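Side-chain contact in magnesium and cobalt efflux protein CorC (Neisseria meningitidis serogroup B, PDB 3OI8), which binds adenosine through this fragment, which carries its pair of CBS domains, and probably takes part in magnesium and cobalt transport: residues A[19-23]-A[24-28]. Numbering follows the deposited sequence.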
ATOM      1  N   GLU A  19     -21.539   2.208  24.020  1.00 58.74           N
ATOM      2  CA  GLU A  19     -21.234   3.381  23.201  1.00 65.05           C
ATOM      3  C   GLU A  19     -19.886   4.069  23.487  1.00 64.11           C
ATOM      4  O   GLU A  19     -19.719   5.257  23.209  1.00 65.57           O
ATOM      5  CB  GLU A  19     -22.393   4.388  23.255  1.00 73.17           C
ATOM      6  CG  GLU A  19     -23.681   3.844  22.639  1.00 89.13           C
ATOM      7  CD  GLU A  19     -24.821   4.853  22.623  1.00106.14           C
ATOM      8  OE1 GLU A  19     -24.826   5.776  23.469  1.00111.98           O
ATOM      9  OE2 GLU A  19     -25.718   4.712  21.763  1.00108.52           O
ATOM     10  N   VAL A  20     -18.931   3.316  24.028  1.00 53.54           N
ATOM     11  CA  VAL A  20     -17.569   3.814  24.204  1.00 52.09           C
ATOM     12  C   VAL A  20     -16.905   4.139  22.855  1.00 50.13           C
ATOM     13  O   VAL A  20     -16.037   5.014  22.773  1.00 51.27           O
ATOM     14  CB  VAL A  20     -16.689   2.803  24.952  1.00 60.73           C
ATOM     15  CG1 VAL A  20     -15.255   3.319  25.056  1.00 59.53           C
ATOM     16  CG2 VAL A  20     -17.268   2.509  26.329  1.00 63.74           C
ATOM     17  N   PHE A  21     -17.307   3.419  21.808  1.00 43.39           N
ATOM     18  CA  PHE A  21     -16.907   3.739  20.432  1.00 40.02           C
ATOM     19  C   PHE A  21     -17.962   3.156  19.492  1.00 43.57           C
ATOM     20  O   PHE A  21     -18.815   2.388  19.929  1.00 43.40           O
ATOM     21  CB  PHE A  21     -15.498   3.217  20.106  1.00 39.29           C
ATOM     22  CG  PHE A  21     -15.258   1.782  20.520  1.00 39.43           C
ATOM     23  CD1 PHE A  21     -14.478   1.479  21.633  1.00 41.20           C
ATOM     24  CD2 PHE A  21     -15.807   0.737  19.797  1.00 42.56           C
ATOM     25  CE1 PHE A  21     -14.250   0.142  22.023  1.00 32.68           C
ATOM     26  CE2 PHE A  21     -15.584  -0.597  20.183  1.00 43.31           C
ATOM     27  CZ  PHE A  21     -14.804  -0.880  21.298  1.00 31.53           C
ATOM     28  N   ASP A  22     -17.912   3.506  18.212  1.00 40.01           N
ATOM     29  CA  ASP A  22     -19.021   3.183  17.311  1.00 45.08           C
ATOM     30  C   ASP A  22     -18.844   1.879  16.532  1.00 51.77           C
ATOM     31  O   ASP A  22     -17.798   1.231  16.606  1.00 50.08           O
ATOM     32  CB  ASP A  22     -19.316   4.355  16.355  1.00 51.34           C
ATOM     33  CG  ASP A  22     -18.267   4.506  15.260  1.00 60.94           C
ATOM     34  OD1 ASP A  22     -17.249   3.779  15.282  1.00 59.52           O
ATOM     35  OD2 ASP A  22     -18.465   5.365  14.371  1.00 65.43           O
ATOM     36  N   ALA A  23     -19.878   1.505  15.782  1.00 50.00           N
ATOM     37  CA  ALA A  23     -19.876   0.241  15.051  1.00 57.18           C
ATOM     38  C   ALA A  23     -18.642   0.082  14.162  1.00 52.76           C
ATOM     39  O   ALA A  23     -18.015  -0.972  14.150  1.00 50.60           O
ATOM     40  CB  ALA A  23     -21.151   0.102  14.229  1.00 63.00           C
ATOM     41  N   ASP A  24     -18.299   1.128  13.415  1.00 55.10           N
ATOM     42  CA  ASP A  24     -17.137   1.082  12.530  1.00 57.84           C
ATOM     43  C   ASP A  24     -15.830   0.809  13.276  1.00 50.34           C
ATOM     44  O   ASP A  24     -14.995   0.037  12.814  1.00 43.44           O
ATOM     45  CB  ASP A  24     -17.017   2.372  11.718  1.00 69.40           C
ATOM     46  CG  ASP A  24     -18.117   2.513  10.683  1.00 85.85           C
ATOM     47  OD1 ASP A  24     -18.956   1.588  10.575  1.00 94.89           O
ATOM     48  OD2 ASP A  24     -18.141   3.544   9.979  1.00 87.20           O
ATOM     49  N   THR A  25     -15.645   1.457  14.420  1.00 45.32           N
ATOM     50  CA  THR A  25     -14.434   1.252  15.203  1.00 35.86           C
ATOM     51  C   THR A  25     -14.383  -0.190  15.676  1.00 40.82           C
ATOM     52  O   THR A  25     -13.334  -0.841  15.640  1.00 43.06           O
ATOM     53  CB  THR A  25     -14.389   2.213  16.408  1.00 37.24           C
ATOM     54  OG1 THR A  25     -14.354   3.554  15.926  1.00 44.50           O
ATOM     55  CG2 THR A  25     -13.153   1.969  17.251  1.00 40.11           C
ATOM     56  N   LEU A  26     -15.532  -0.696  16.106  1.00 39.82           N
ATOM     57  CA  LEU A  26     -15.614  -2.065  16.581  1.00 29.05           C
ATOM     58  C   LEU A  26     -15.175  -3.030  15.507  1.00 36.57           C
ATOM     59  O   LEU A  26     -14.475  -4.008  15.791  1.00 42.57           O
ATOM     60  CB  LEU A  26     -17.036  -2.411  17.025  1.00 34.95           C
ATOM     61  CG  LEU A  26     -17.233  -3.887  17.407  1.00 39.11           C
ATOM     62  CD1 LEU A  26     -16.370  -4.234  18.613  1.00 39.69           C
ATOM     63  CD2 LEU A  26     -18.704  -4.196  17.681  1.00 47.47           C
ATOM     64  N   LEU A  27     -15.592  -2.767  14.271  1.00 33.31           N
ATOM     65  CA  LEU A  27     -15.245  -3.662  13.176  1.00 43.50           C
ATOM     66  C   LEU A  27     -13.756  -3.568  12.915  1.00 40.58           C
ATOM     67  O   LEU A  27     -13.120  -4.553  12.554  1.00 38.21           O
ATOM     68  CB  LEU A  27     -16.040  -3.327  11.913  1.00 52.92           C
ATOM     69  CG  LEU A  27     -17.496  -3.796  11.917  1.00 64.67           C
ATOM     70  CD1 LEU A  27     -18.189  -3.433  10.613  1.00 66.66           C
ATOM     71  CD2 LEU A  27     -17.558  -5.299  12.165  1.00 68.28           C
ATOM     72  N   ARG A  28     -13.194  -2.383  13.116  1.00 31.51           N
ATOM     73  CA  ARG A  28     -11.773  -2.201  12.859  1.00 34.78           C
ATOM     74  C   ARG A  28     -10.958  -2.959  13.910  1.00 39.00           C
ATOM     75  O   ARG A  28      -9.970  -3.617  13.582  1.00 39.38           O
ATOM     76  CB  ARG A  28     -11.427  -0.715  12.848  1.00 42.02           C
ATOM     77  CG  ARG A  28     -10.143  -0.375  12.124  1.00 50.15           C
ATOM     78  CD  ARG A  28      -9.901   1.138  12.094  1.00 49.48           C
ATOM     79  NE  ARG A  28      -8.478   1.424  11.930  1.00 48.73           N
ATOM     80  CZ  ARG A  28      -7.933   2.633  11.981  1.00 43.76           C
ATOM     81  NH1 ARG A  28      -6.624   2.758  11.829  1.00 35.21           N
ATOM     82  NH2 ARG A  28      -8.685   3.713  12.187  1.00 56.18           N
TER
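Asp22 is the N-cap of helix 23-35, its carboxylate accepting from Thr25, the N3 residue, and the flanking pair Phe21 and Leu26 forms a hydrophobic staple; together they illustrate how one carboxylate oxygen can secure the start of a helix, here the second arm of the helical hairpin of helices 5-17 and 23-35, in the N-terminal region of the protein. Asp22 OD1 takes two bonds from the same residue: Thr25 N lies 3.0 Å from Asp22 OD1 with an N-H...O angle of 161°, nearly in line with the C-O bond, while the hydroxyl Thr25 OG1 donates to it from the syn side. These donors come from opposite faces of the carboxylate plane, which pins the oxygen and limits rotation of the group. Asp22 owes this reach to its first torsion, which sets CG between the backbone N and the carbonyl carbon (chi1 74°) and turns the carboxylate back over the opening turn. The amides at this helix end would be expected to favour its negative charge. Backbone bonds take over behind the cap: Leu26 N donates to Asp22 O, and Leu27 N to Ala23 O, each at 3.0 Å.

One residue before the cap, the Phe21 ring lies obliquely against the methyl of Thr25, with Phe21 CD2 3.9 Å from Thr25 CG2, so the threonine serves both sides, hydroxyl to the carboxylate and methyl to the ring. Phe21 and Leu26 also touch Ala15 and His16 of helix 5-17, respectively, and His16 ND1 is hydrogen-bonded to Phe21 O, which ties the loop to helix 5-17; Leu33 of the second subunit packs on the phenylalanine as well. In the staple itself, Leu26 CB lies in the ring plane, at the edge, 3.9 Å from Phe21 CE2.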